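Local coordinates for protein galactose-1-phosphate uridylyltransferase (Pyrobaculum aerophilum str. IM2, PDB 6K9Z) that probably transfers uridylyl groups between UDP-glucose and hexose 1-phosphates such as galactose 1-phosphate, and binds zinc, iron and UDP, at residues 97-100 against 101-105; 232-235 against 236-239. The protein carries 1 engineered substitution. One frame throughout, in Å; residues are numbered along the deposited sequence.

Contact 1: residues 97-100 against 101-105; sequences GQIK and KILTA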
loop_
_atom_site.group_PDB
_atom_site.type_symbol
_atom_site.label_atom_id
_atom_site.label_comp_id
_atom_site.label_asym_id
_atom_site.label_seq_id
_atom_site.Cartn_x
_atom_site.Cartn_y
_atom_site.Cartn_z
ATOM N N GLY A 97 -6.425 -10.994 -30.381
ATOM C CA GLY A 97 -6.561 -9.831 -31.275
ATOM C C GLY A 97 -7.204 -8.629 -30.603
ATOM O O GLY A 97 -6.777 -7.475 -30.867
ATOM N N GLN A 98 -8.142 -8.868 -29.688
ATOM C CA GLN A 98 -8.825 -7.773 -28.964
ATOM C C GLN A 98 -7.825 -7.181 -27.945
ATOM O O GLN A 98 -7.801 -5.959 -27.815
ATOM C CB GLN A 98 -10.104 -8.286 -28.309
ATOM C CG GLN A 98 -10.859 -7.202 -27.542
ATOM C CD GLN A 98 -11.452 -6.123 -28.419
ATOM O OE1 GLN A 98 -11.578 -6.254 -29.654
ATOM N NE2 GLN A 98 -11.823 -5.027 -27.780
ATOM N N ILE A 99 -7.074 -8.023 -27.211
ATOM C CA ILE A 99 -6.069 -7.537 -26.221
ATOM C C ILE A 99 -5.031 -6.714 -27.007
ATOM O O ILE A 99 -4.655 -5.651 -26.523
ATOM C CB ILE A 99 -5.458 -8.675 -25.398
ATOM C CG1 ILE A 99 -6.573 -9.456 -24.701
ATOM C CG2 ILE A 99 -4.406 -8.116 -24.445
ATOM C CD1 ILE A 99 -6.131 -10.742 -24.011
ATOM N N LYS A 100 -4.598 -7.183 -28.188
ATOM C CA LYS A 100 -3.643 -6.412 -29.021
ATOM C C LYS A 100 -4.235 -5.014 -29.351
ATOM O O LYS A 100 -3.509 -3.998 -29.221
ATOM C CB LYS A 100 -3.225 -7.246 -30.235
ATOM C CG LYS A 100 -2.200 -6.571 -31.115
ATOM C CD LYS A 100 -1.824 -7.427 -32.349
ATOM C CE LYS A 100 -0.805 -6.799 -33.292
ATOM N NZ LYS A 100 0.041 -5.774 -32.604
ATOM N N LYS A 101 -5.516 -4.928 -29.696
ATOM C CA LYS A 101 -6.155 -3.626 -30.031
ATOM C C LYS A 101 -6.151 -2.756 -28.766
ATOM O O LYS A 101 -5.964 -1.537 -28.895
ATOM C CB LYS A 101 -7.583 -3.808 -30.543
ATOM C CG LYS A 101 -7.704 -4.427 -31.921
ATOM C CD LYS A 101 -9.153 -4.699 -32.287
ATOM C CE LYS A 101 -9.254 -5.580 -33.504
ATOM N NZ LYS A 101 -10.654 -5.653 -33.991
ATOM N N ILE A 102 -6.371 -3.331 -27.583
ATOM C CA ILE A 102 -6.366 -2.524 -26.322
ATOM C C ILE A 102 -4.968 -1.909 -26.122
ATOM O O ILE A 102 -4.865 -0.677 -25.909
ATOM C CB ILE A 102 -6.751 -3.347 -25.078
ATOM C CG1 ILE A 102 -8.175 -3.895 -25.180
ATOM C CG2 ILE A 102 -6.527 -2.548 -23.834
ATOM C CD1 ILE A 102 -8.418 -5.053 -24.233
ATOM N N LEU A 103 -3.928 -2.736 -26.221
ATOM C CA LEU A 103 -2.514 -2.280 -26.024
ATOM C C LEU A 103 -2.155 -1.219 -27.066
ATOM O O LEU A 103 -1.566 -0.221 -26.680
ATOM C CB LEU A 103 -1.578 -3.485 -26.058
ATOM C CG LEU A 103 -1.842 -4.474 -24.917
ATOM C CD1 LEU A 103 -1.152 -5.820 -25.168
ATOM C CD2 LEU A 103 -1.419 -3.926 -23.578
ATOM N N THR A 104 -2.565 -1.399 -28.321
ATOM C CA THR A 104 -2.301 -0.462 -29.421
ATOM C C THR A 104 -2.953 0.874 -29.110
ATOM O O THR A 104 -2.265 1.896 -29.312
ATOM C CB THR A 104 -2.763 -1.012 -30.767
ATOM O OG1 THR A 104 -2.016 -2.217 -30.999
ATOM C CG2 THR A 104 -2.478 -0.022 -31.868
ATOM N N ALA A 105 -4.207 0.863 -28.649
ATOM C CA ALA A 105 -4.935 2.113 -28.341
ATOM C C ALA A 105 -4.242 2.830 -27.160
ATOM O O ALA A 105 -4.157 4.090 -27.165
ATOM C CB ALA A 105 -6.374 1.846 -28.034
#
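Thr104 turns back on Lys100, one helical turn earlier, and grips its carbonyl twice. Thr104 N donates to Lys100 O at 2.9 Å, nearly in line with the carbonyl, while the hydroxyl OG1 gives a second bond from above the carbonyl plane, 42° out of it. With OG1 beside its own backbone N (chi1 -61°), the hydroxyl reaches back along the helix, and the bond favours this rotation. Ile99 and Leu103 lie side by side and point the same way, Ile99 CG2 meeting Leu103 CD1 at 4.0 Å. Gln98 and Lys101 cross at about a right angle, and Gln98 OE1 comes only within 3.9 Å of Lys101 CD. Their nitrogens are engaged elsewhere: Gln98 NE2 bonds to the carbonyls of Glu82 and Asp44, and Lys101 NZ forms a salt bridge with Asp44. The aliphatic part of Lys101 runs over Gly97 O, which Lys101 N bonds at 3.1 Å. The opening turns of helix 96-114 thus present Ile99 and Leu103 to helix 220-240, where Lys100 also salt-bridges Asp220, while Ile102 packs on Val45 and Glu82, next to strands 46-49 and 76-81, and on Leu91 in the loop preceding the helix.

Contact 2: residues 232-235 against 236-239; sequences ITLC and ALKQ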
loop_
_atom_site.group_PDB
_atom_site.type_symbol
_atom_site.label_atom_id
_atom_site.label_comp_id
_atom_site.label_asym_id
_atom_site.label_seq_id
_atom_site.Cartn_x
_atom_site.Cartn_y
_atom_site.Cartn_z
ATOM N N ILE A 232 -2.220 -15.233 -21.132
ATOM C CA ILE A 232 -1.882 -16.561 -20.553
ATOM C C ILE A 232 -1.623 -16.402 -19.044
ATOM O O ILE A 232 -2.054 -17.295 -18.294
ATOM C CB ILE A 232 -0.728 -17.191 -21.343
ATOM C CG1 ILE A 232 -1.284 -17.590 -22.720
ATOM C CG2 ILE A 232 -0.162 -18.384 -20.594
ATOM C CD1 ILE A 232 -0.256 -18.075 -23.707
ATOM N N THR A 233 -0.939 -15.341 -18.611
ATOM C CA THR A 233 -0.582 -15.131 -17.171
ATOM C C THR A 233 -1.895 -14.921 -16.389
ATOM O O THR A 233 -2.132 -15.558 -15.344
ATOM C CB THR A 233 0.447 -14.001 -17.009
ATOM O OG1 THR A 233 1.665 -14.329 -17.666
ATOM C CG2 THR A 233 0.701 -13.719 -15.541
ATOM N N LEU A 234 -2.798 -14.098 -16.915
ATOM C CA LEU A 234 -4.046 -13.789 -16.165
ATOM C C LEU A 234 -4.944 -15.029 -16.184
ATOM O O LEU A 234 -5.633 -15.298 -15.201
ATOM C CB LEU A 234 -4.676 -12.534 -16.749
ATOM C CG LEU A 234 -3.881 -11.262 -16.479
ATOM C CD1 LEU A 234 -4.499 -10.086 -17.219
ATOM C CD2 LEU A 234 -3.765 -10.976 -14.983
ATOM N N CYS A 235 -4.931 -15.805 -17.257
ATOM C CA CYS A 235 -5.672 -17.081 -17.340
ATOM C C CYS A 235 -5.202 -18.006 -16.207
ATOM O O CYS A 235 -6.036 -18.586 -15.496
ATOM C CB CYS A 235 -5.521 -17.705 -18.716
ATOM S SG CYS A 235 -6.224 -19.363 -18.864
ATOM N N ALA A 236 -3.895 -18.093 -15.985
ATOM C CA ALA A 236 -3.333 -18.959 -14.934
ATOM C C ALA A 236 -3.830 -18.490 -13.556
ATOM O O ALA A 236 -4.197 -19.334 -12.739
ATOM C CB ALA A 236 -1.844 -18.934 -14.984
ATOM N N LEU A 237 -3.880 -17.185 -13.325
ATOM C CA LEU A 237 -4.277 -16.637 -12.002
ATOM C C LEU A 237 -5.739 -16.981 -11.791
ATOM O O LEU A 237 -6.076 -17.268 -10.635
ATOM C CB LEU A 237 -4.028 -15.126 -11.901
ATOM C CG LEU A 237 -2.549 -14.769 -11.847
ATOM C CD1 LEU A 237 -2.331 -13.270 -11.676
ATOM C CD2 LEU A 237 -1.860 -15.501 -10.715
ATOM N N LYS A 238 -6.537 -16.988 -12.863
ATOM C CA LYS A 238 -8.002 -17.175 -12.795
ATOM C C LYS A 238 -8.290 -18.554 -12.227
ATOM O O LYS A 238 -9.364 -18.729 -11.611
ATOM C CB LYS A 238 -8.630 -16.986 -14.172
ATOM C CG LYS A 238 -10.014 -16.382 -14.195
ATOM C CD LYS A 238 -10.523 -16.148 -15.604
ATOM C CE LYS A 238 -11.936 -15.611 -15.638
ATOM N NZ LYS A 238 -12.766 -16.298 -16.647
ATOM N N GLN A 239 -7.405 -19.536 -12.451
ATOM C CA GLN A 239 -7.683 -20.914 -11.951
ATOM C C GLN A 239 -6.680 -21.425 -10.905
ATOM O O GLN A 239 -7.009 -22.432 -10.256
ATOM C CB GLN A 239 -7.710 -21.933 -13.094
ATOM C CG GLN A 239 -7.675 -21.334 -14.491
ATOM C CD GLN A 239 -7.253 -22.362 -15.512
ATOM O OE1 GLN A 239 -7.680 -23.514 -15.479
ATOM N NE2 GLN A 239 -6.395 -21.950 -16.430
#
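Ile232 through Cys235 pass directly into Ala236 through Gln239 in the C-terminal part of helix 220-240. Ala236 N and Leu237 N each donate at 3.1 Å to the oxygen four residues back, Ile232 O and Thr233 O, and Lys238 N reaches Leu234 O at 3.0 Å. The later bonds are weak: Cys235 O receives Lys238 N and Gln239 N, the latter at 3.5 Å. Leu234 and Leu237 meet through their methyls, CD2 of the former lying 4.3 Å from CD1 of the latter. Cys235 carries SG anti to its backbone N (chi1 173°), beside its own carbonyl carbon and thus toward the following turn. There a chi1 of -9° directs the otherwise extended side chain of Gln239 back toward Cys235, putting its CG 3.4 Å from Cys235 O and its NE2 3.6 Å from Cys235 SG. Were Gln239 replaced by an alanine, its amide would be gone and the sulfur and carbonyl of Cys235 would probably lose part of their cover. Lys238 leads away to a salt bridge with Asp93. The sulfur itself is joined to Cys312 in a disulfide, which ties the helix's C-terminal end to the chain beyond helix 298-309. Leu234 packs on Ile269 and residues 90-92, and Thr233 and Leu237 on strands 202-208 and 266-271, the helix-on-sheet layering of a HIT-type half-barrel.

How the contacts relate
From the N terminus, after strands 2-5 and 12-15, the chain builds strands 46-49 and 76-81, then enters helix 96-114, where contact 1 lies in the opening turns. It goes on through strands 121-128 and 140-146 into the C-terminal domain, reaching contact 2 near the end of helix 220-240. Each contact joins consecutive residues within one helix, so neither closes a loop; they follow in series and neither nest nor cross. The centres of contact 1 and contact 2 are about 18 Å apart. They are linked by helix 220-240 and by Leu91, which both Ile102 and Leu234 touch. Packing of helix 96-114 on helix 220-240, beside the pairing of strands 121-128 and 247-252, brings the two halves together.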